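Local coordinates for protein chlorite Dismutase (PDB 3QPI) that binds a heme b cofactor and breaks chlorite down to chloride and molecular oxygen as a dimeric, heme-dependent chlorite O2-lyase, at residues A[166-169]-A[170-173]; A[92-95]-A[96-100]. All coordinates share one frame; numbering follows the deposited sequence.

Overall arrangement
Both contacts are local, each formed within one unbroken stretch of chain, and both border the heme. Contact 1 turns the chain into strand 171-181 and mixes buried residues with the exposed Thr169; contact 2 turns it out of strand 84-92 into the short helix 94-98, with two buried side chains and an outer side largely at the surface. These strands are antiparallel neighbours, and the contacts lie at their adjoining ends, centres about 10 Å apart. Both have turn or helix hydrogen bonds; contact 1 adds a methyl over an indole, contact 2 a charged lysine over one. A salt bridge joins them, Glu167 OE2 lying 2.7 Å from Lys92 NZ.

Contact 1: A[166-169]-A[170-173]; sequences EEWT and YVER. With HEM (protoporphyrin IX containing Fe), chain C.
Trp168 and Val171 run side by side in the same direction, and methyl CG2 of Val171 lies over one face of the indole, 3.8 Å from the centroid of its five-membered ring and 16° off the normal. With CG1 anti to the backbone N (chi1 173°), the other methyl, CG2, is the one turned onto the ring. The far end of the same indole lines the heme pocket, Trp168 CZ2 lying 3.7 Å from vinyl carbon CAC. In the backbone, Val171 N donates to Trp168 O at 3.0 Å, and Tyr170 N to Glu167 O at 3.2 Å. Glu167 O also meets the Tyr170 ring at its edge, in plane, and a water links Tyr170 OH to Glu166 OE2. Thr169 OG1, 2.6 Å from Glu166 O, adds to the bond from its own N, two donors gripping one carbonyl. The extended Glu167 chain carries OE1 to ND1 of His114, the axial ligand of the iron, a second-shell carboxylate-histidine pairing as in heme peroxidases, and OE2 to Lys92. This turn follows helix 152-163 and leads into strand 171-181; Trp168 touches Leu162 of the helix and Ile90 of strand 84-92, while Tyr170 packs on Ile107 of helix 101-111.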
loop_
_atom_site.group_PDB
_atom_site.type_symbol
_atom_site.label_atom_id
_atom_site.label_comp_id
_atom_site.label_asym_id
_atom_site.label_seq_id
_atom_site.Cartn_x
_atom_site.Cartn_y
_atom_site.Cartn_z
ATOM N N GLU A 166 -5.747 -12.174 10.075
ATOM C CA GLU A 166 -4.943 -12.172 11.299
ATOM C C GLU A 166 -3.766 -11.188 11.144
ATOM O O GLU A 166 -3.400 -10.487 12.097
ATOM C CB GLU A 166 -4.434 -13.579 11.611
ATOM C CG GLU A 166 -3.645 -13.692 12.927
ATOM C CD GLU A 166 -3.243 -15.131 13.260
ATOM O OE1 GLU A 166 -3.987 -16.055 12.873
ATOM O OE2 GLU A 166 -2.178 -15.343 13.902
ATOM N N GLU A 167 -3.179 -11.139 9.947
ATOM C CA GLU A 167 -2.135 -10.165 9.697
ATOM C C GLU A 167 -2.598 -8.769 10.117
ATOM O O GLU A 167 -1.850 -8.032 10.756
ATOM C CB GLU A 167 -1.712 -10.145 8.231
ATOM C CG GLU A 167 -0.752 -8.974 7.929
ATOM C CD GLU A 167 -0.179 -8.991 6.514
ATOM O OE1 GLU A 167 -0.653 -9.792 5.688
ATOM O OE2 GLU A 167 0.769 -8.214 6.237
ATOM N N TRP A 168 -3.832 -8.408 9.778
ATOM C CA TRP A 168 -4.288 -7.052 10.032
ATOM C C TRP A 168 -4.576 -6.730 11.497
ATOM O O TRP A 168 -4.698 -5.550 11.842
ATOM C CB TRP A 168 -5.487 -6.667 9.155
ATOM C CG TRP A 168 -5.049 -5.622 8.106
ATOM C CD1 TRP A 168 -5.291 -4.272 8.123
ATOM C CD2 TRP A 168 -4.245 -5.870 6.939
ATOM N NE1 TRP A 168 -4.708 -3.670 7.018
ATOM C CE2 TRP A 168 -4.069 -4.630 6.276
ATOM C CE3 TRP A 168 -3.684 -7.026 6.377
ATOM C CZ2 TRP A 168 -3.350 -4.515 5.081
ATOM C CZ3 TRP A 168 -2.975 -6.913 5.182
ATOM C CH2 TRP A 168 -2.805 -5.660 4.557
ATOM N N THR A 169 -4.661 -7.756 12.353
ATOM C CA THR A 169 -4.873 -7.506 13.774
ATOM C C THR A 169 -3.656 -6.816 14.357
ATOM O O THR A 169 -3.733 -6.236 15.438
ATOM C CB THR A 169 -5.149 -8.805 14.593
ATOM O OG1 THR A 169 -4.005 -9.657 14.530
ATOM C CG2 THR A 169 -6.367 -9.552 14.063
ATOM N N TYR A 170 -2.533 -6.872 13.642
ATOM C CA TYR A 170 -1.321 -6.187 14.074
ATOM C C TYR A 170 -1.172 -4.743 13.536
ATOM O O TYR A 170 -0.187 -4.060 13.855
ATOM C CB TYR A 170 -0.087 -6.997 13.652
ATOM C CG TYR A 170 0.015 -8.335 14.336
ATOM C CD1 TYR A 170 0.656 -8.463 15.574
ATOM C CD2 TYR A 170 -0.521 -9.473 13.753
ATOM C CE1 TYR A 170 0.748 -9.706 16.223
ATOM C CE2 TYR A 170 -0.439 -10.724 14.399
ATOM C CZ TYR A 170 0.200 -10.823 15.622
ATOM O OH TYR A 170 0.274 -12.046 16.237
ATOM N N VAL A 171 -2.116 -4.275 12.720
ATOM C CA VAL A 171 -2.038 -2.896 12.222
ATOM C C VAL A 171 -2.577 -1.910 13.253
ATOM O O VAL A 171 -3.693 -2.058 13.723
ATOM C CB VAL A 171 -2.798 -2.722 10.895
ATOM C CG1 VAL A 171 -2.852 -1.244 10.484
ATOM C CG2 VAL A 171 -2.145 -3.556 9.819
ATOM N N GLU A 172 -1.791 -0.907 13.605
ATOM C CA GLU A 172 -2.202 0.022 14.651
ATOM C C GLU A 172 -2.425 1.440 14.134
ATOM O O GLU A 172 -2.961 2.288 14.850
ATOM C CB GLU A 172 -1.175 0.041 15.794
ATOM C CG GLU A 172 0.172 0.676 15.434
ATOM C CD GLU A 172 1.136 0.679 16.617
ATOM O OE1 GLU A 172 2.035 1.540 16.671
ATOM O OE2 GLU A 172 0.991 -0.191 17.504
ATOM N N ARG A 173 -1.983 1.711 12.912
ATOM C CA ARG A 173 -2.365 2.942 12.250
ATOM C C ARG A 173 -2.481 2.696 10.751
ATOM O O ARG A 173 -1.645 2.018 10.164
ATOM C CB ARG A 173 -1.383 4.077 12.544
ATOM C CG ARG A 173 -1.858 5.436 12.048
ATOM C CD ARG A 173 -0.876 6.577 12.367
ATOM N NE ARG A 173 -1.394 7.856 11.864
ATOM C CZ ARG A 173 -0.669 8.959 11.656
ATOM N NH1 ARG A 173 0.632 8.974 11.920
ATOM N NH2 ARG A 173 -1.254 10.060 11.177
HETATM C CHA HEM C . 3.371 -7.062 1.202
HETATM C CHB HEM C . 1.183 -8.916 -2.629
HETATM C CHC HEM C . -2.562 -5.886 -1.958
HETATM C CHD HEM C . -0.488 -4.297 1.983
HETATM C C1A HEM C . 3.053 -7.777 0.099
HETATM C C2A HEM C . 3.961 -8.771 -0.453
HETATM C C3A HEM C . 3.389 -9.311 -1.547
HETATM C C4A HEM C . 2.090 -8.656 -1.681
HETATM C CMA HEM C . 3.999 -10.444 -2.451
HETATM C CAA HEM C . 5.305 -9.093 0.220
HETATM C CBA HEM C . 6.500 -8.372 -0.386
HETATM C CGA HEM C . 7.724 -8.969 0.277
HETATM O O1A HEM C . 8.339 -8.221 1.060
HETATM O O2A HEM C . 8.071 -10.174 0.059
HETATM C C1B HEM C . 0.029 -8.217 -2.726
HETATM C C2B HEM C . -0.841 -8.356 -3.868
HETATM C C3B HEM C . -1.838 -7.498 -3.702
HETATM C C4B HEM C . -1.659 -6.809 -2.439
HETATM C CMB HEM C . -0.657 -9.271 -5.105
HETATM C CAB HEM C . -2.996 -7.344 -4.714
HETATM C CBB HEM C . -3.318 -6.127 -5.159
HETATM C C1C HEM C . -2.370 -5.197 -0.823
HETATM C C2C HEM C . -3.232 -4.175 -0.228
HETATM C C3C HEM C . -2.600 -3.726 0.855
HETATM C C4C HEM C . -1.367 -4.482 0.979
HETATM C CMC HEM C . -4.567 -3.681 -0.834
HETATM C CAC HEM C . -3.022 -2.673 1.894
HETATM C CBC HEM C . -4.325 -2.440 2.105
HETATM C C1D HEM C . 0.730 -4.830 2.129
HETATM C C2D HEM C . 1.610 -4.509 3.226
HETATM C C3D HEM C . 2.822 -5.387 2.952
HETATM C C4D HEM C . 2.517 -6.140 1.758
HETATM C CMD HEM C . 1.437 -3.511 4.419
HETATM C CAD HEM C . 4.104 -5.493 3.788
HETATM C CBD HEM C . 3.888 -6.676 4.745
HETATM C CGD HEM C . 5.038 -6.736 5.727
HETATM O O1D HEM C . 6.201 -6.768 5.266
HETATM O O2D HEM C . 4.793 -6.753 6.966
HETATM N NA HEM C . 1.887 -7.691 -0.683
HETATM N NB HEM C . -0.481 -7.262 -1.848
HETATM N NC HEM C . -1.249 -5.366 -0.059
HETATM N ND HEM C . 1.283 -5.808 1.284
HETATM FE FE HEM C . 0.253 -6.554 -0.134
HETATM O O HOH W 1 -1.715 -13.723 15.987
HETATM O O HOH W 2 -6.009 -3.146 12.380
#

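Contact 2: A[92-95]-A[96-100]; sequences KSAA and WWEMT. With HEM (protoporphyrin IX containing Fe), chain C.
Lys92 lies extended across one face of the Trp96 indole, its carbons over the five-membered ring and its ammonium over the six-membered one. Its CD sits 3.5 Å from the centroid of the five-membered ring, almost on the normal, a CH-pi contact. Farther out, NZ stands 3.9 Å from the centroid of the six-membered ring and 29° off its normal, a cation-pi contact. With CG anti to the backbone N (chi1 177°), the Trp96 ring is carried alongside the lysine chain. NZ also donates to propionate oxygen O2D of the heme at 2.8 Å; with Glu167, two anionic groups and an aromatic face surround the ammonium and probably favour its charged form.

Trp97 turns its ring against its neighbour, Trp96 CD1 resting 3.5 Å above its plane, while its NE1 is bonded to Asp140. An alanine in place of Trp96 would probably strip the lysine chain of the aromatic face it lies on and open a gap beside Trp97, leaving the ammonium to its anionic partners. Toward solvent the contact thins: exposed Ala94 and Ala95 offer only methyls, and Ala94 CB comes no closer than 4.0 Å to Glu98 OE1. There the backbone carries the contact, Trp97 N donating to Ser93 O and Glu98 N to Ala94 O at 3.0 Å. Ser93 is the N-cap, its OG accepting from Trp96 N at 3.3 Å. Strand 84-92 thus gives way to a short capped helix at the propionate end of the heme pocket, in the dimeric alpha-beta barrel fold to which chlorite dismutases belong.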
loop_
_atom_site.group_PDB
_atom_site.type_symbol
_atom_site.label_atom_id
_atom_site.label_comp_id
_atom_site.label_asym_id
_atom_site.label_seq_id
_atom_site.Cartn_x
_atom_site.Cartn_y
_atom_site.Cartn_z
ATOM N N LYS A 92 2.501 -1.240 11.681
ATOM C CA LYS A 92 2.250 -2.427 12.482
ATOM C C LYS A 92 2.801 -2.229 13.911
ATOM O O LYS A 92 3.660 -1.358 14.147
ATOM C CB LYS A 92 2.819 -3.680 11.802
ATOM C CG LYS A 92 2.134 -3.985 10.445
ATOM C CD LYS A 92 2.633 -5.299 9.861
ATOM C CE LYS A 92 1.896 -5.678 8.569
ATOM N NZ LYS A 92 2.291 -7.044 8.104
ATOM N N SER A 93 2.272 -3.016 14.852
ATOM C CA SER A 93 2.573 -2.871 16.275
ATOM C C SER A 93 3.934 -3.414 16.664
ATOM O O SER A 93 4.516 -4.267 15.966
ATOM C CB SER A 93 1.539 -3.624 17.106
ATOM O OG SER A 93 1.583 -5.012 16.818
ATOM N N ALA A 94 4.422 -2.914 17.791
ATOM C CA ALA A 94 5.606 -3.474 18.438
ATOM C C ALA A 94 5.526 -5.002 18.542
ATOM O O ALA A 94 6.498 -5.696 18.269
ATOM C CB ALA A 94 5.800 -2.854 19.831
ATOM N N ALA A 95 4.371 -5.529 18.917
ATOM C CA ALA A 95 4.209 -6.977 18.991
ATOM C C ALA A 95 4.541 -7.656 17.641
ATOM O O ALA A 95 5.151 -8.716 17.608
ATOM C CB ALA A 95 2.774 -7.344 19.467
ATOM N N TRP A 96 4.149 -7.047 16.535
ATOM C CA TRP A 96 4.518 -7.568 15.210
ATOM C C TRP A 96 6.038 -7.629 15.019
ATOM O O TRP A 96 6.606 -8.660 14.625
ATOM C CB TRP A 96 3.912 -6.699 14.078
ATOM C CG TRP A 96 4.341 -7.158 12.699
ATOM C CD1 TRP A 96 5.292 -6.579 11.888
ATOM C CD2 TRP A 96 3.848 -8.306 11.981
ATOM N NE1 TRP A 96 5.403 -7.293 10.705
ATOM C CE2 TRP A 96 4.532 -8.350 10.736
ATOM C CE3 TRP A 96 2.897 -9.296 12.267
ATOM C CZ2 TRP A 96 4.298 -9.355 9.788
ATOM C CZ3 TRP A 96 2.655 -10.288 11.315
ATOM C CH2 TRP A 96 3.358 -10.315 10.100
ATOM N N TRP A 97 6.695 -6.515 15.292
ATOM C CA TRP A 97 8.107 -6.388 14.974
ATOM C C TRP A 97 8.980 -7.241 15.893
ATOM O O TRP A 97 10.066 -7.665 15.493
ATOM C CB TRP A 97 8.527 -4.915 15.000
ATOM C CG TRP A 97 7.846 -4.139 13.902
ATOM C CD1 TRP A 97 6.954 -3.106 14.039
ATOM C CD2 TRP A 97 7.984 -4.369 12.495
ATOM N NE1 TRP A 97 6.545 -2.669 12.797
ATOM C CE2 TRP A 97 7.161 -3.430 11.833
ATOM C CE3 TRP A 97 8.732 -5.277 11.728
ATOM C CZ2 TRP A 97 7.055 -3.378 10.451
ATOM C CZ3 TRP A 97 8.629 -5.219 10.350
ATOM C CH2 TRP A 97 7.795 -4.277 9.726
ATOM N N GLU A 98 8.492 -7.530 17.100
ATOM C CA GLU A 98 9.225 -8.384 18.026
ATOM C C GLU A 98 9.244 -9.846 17.574
ATOM O O GLU A 98 10.174 -10.559 17.864
ATOM C CB GLU A 98 8.640 -8.271 19.446
ATOM C CG GLU A 98 8.975 -6.934 20.118
ATOM C CD GLU A 98 8.287 -6.711 21.472
ATOM O OE1 GLU A 98 8.024 -5.525 21.805
ATOM O OE2 GLU A 98 8.027 -7.699 22.209
ATOM N N MET A 99 8.217 -10.299 16.871
ATOM C CA MET A 99 8.199 -11.683 16.388
ATOM C C MET A 99 9.362 -12.026 15.444
ATOM O O MET A 99 9.895 -11.156 14.744
ATOM C CB MET A 99 6.875 -11.977 15.681
ATOM C CG MET A 99 5.703 -12.219 16.645
ATOM S SD MET A 99 4.259 -12.853 15.768
ATOM C CE MET A 99 3.721 -11.395 14.895
ATOM N N THR A 100 9.732 -13.306 15.414
ATOM C CA THR A 100 10.809 -13.781 14.543
ATOM C C THR A 100 10.338 -13.919 13.090
ATOM O O THR A 100 9.152 -13.804 12.786
ATOM C CB THR A 100 11.451 -15.142 15.039
ATOM O OG1 THR A 100 10.452 -16.150 15.160
ATOM C CG2 THR A 100 12.151 -14.976 16.359
HETATM C CHA HEM C . 3.371 -7.062 1.202
HETATM C CHB HEM C . 1.183 -8.916 -2.629
HETATM C CHC HEM C . -2.562 -5.886 -1.958
HETATM C CHD HEM C . -0.488 -4.297 1.983
HETATM C C1A HEM C . 3.053 -7.777 0.099
HETATM C C2A HEM C . 3.961 -8.771 -0.453
HETATM C C3A HEM C . 3.389 -9.311 -1.547
HETATM C C4A HEM C . 2.090 -8.656 -1.681
HETATM C CMA HEM C . 3.999 -10.444 -2.451
HETATM C CAA HEM C . 5.305 -9.093 0.220
HETATM C CBA HEM C . 6.500 -8.372 -0.386
HETATM C CGA HEM C . 7.724 -8.969 0.277
HETATM O O1A HEM C . 8.339 -8.221 1.060
HETATM O O2A HEM C . 8.071 -10.174 0.059
HETATM C C1B HEM C . 0.029 -8.217 -2.726
HETATM C C2B HEM C . -0.841 -8.356 -3.868
HETATM C C3B HEM C . -1.838 -7.498 -3.702
HETATM C C4B HEM C . -1.659 -6.809 -2.439
HETATM C CMB HEM C . -0.657 -9.271 -5.105
HETATM C CAB HEM C . -2.996 -7.344 -4.714
HETATM C CBB HEM C . -3.318 -6.127 -5.159
HETATM C C1C HEM C . -2.370 -5.197 -0.823
HETATM C C2C HEM C . -3.232 -4.175 -0.228
HETATM C C3C HEM C . -2.600 -3.726 0.855
HETATM C C4C HEM C . -1.367 -4.482 0.979
HETATM C CMC HEM C . -4.567 -3.681 -0.834
HETATM C CAC HEM C . -3.022 -2.673 1.894
HETATM C CBC HEM C . -4.325 -2.440 2.105
HETATM C C1D HEM C . 0.730 -4.830 2.129
HETATM C C2D HEM C . 1.610 -4.509 3.226
HETATM C C3D HEM C . 2.822 -5.387 2.952
HETATM C C4D HEM C . 2.517 -6.140 1.758
HETATM C CMD HEM C . 1.437 -3.511 4.419
HETATM C CAD HEM C . 4.104 -5.493 3.788
HETATM C CBD HEM C . 3.888 -6.676 4.745
HETATM C CGD HEM C . 5.038 -6.736 5.727
HETATM O O1D HEM C . 6.201 -6.768 5.266
HETATM O O2D HEM C . 4.793 -6.753 6.966
HETATM N NA HEM C . 1.887 -7.691 -0.683
HETATM N NB HEM C . -0.481 -7.262 -1.848
HETATM N NC HEM C . -1.249 -5.366 -0.059
HETATM N ND HEM C . 1.283 -5.808 1.284
HETATM FE FE HEM C . 0.253 -6.554 -0.134
#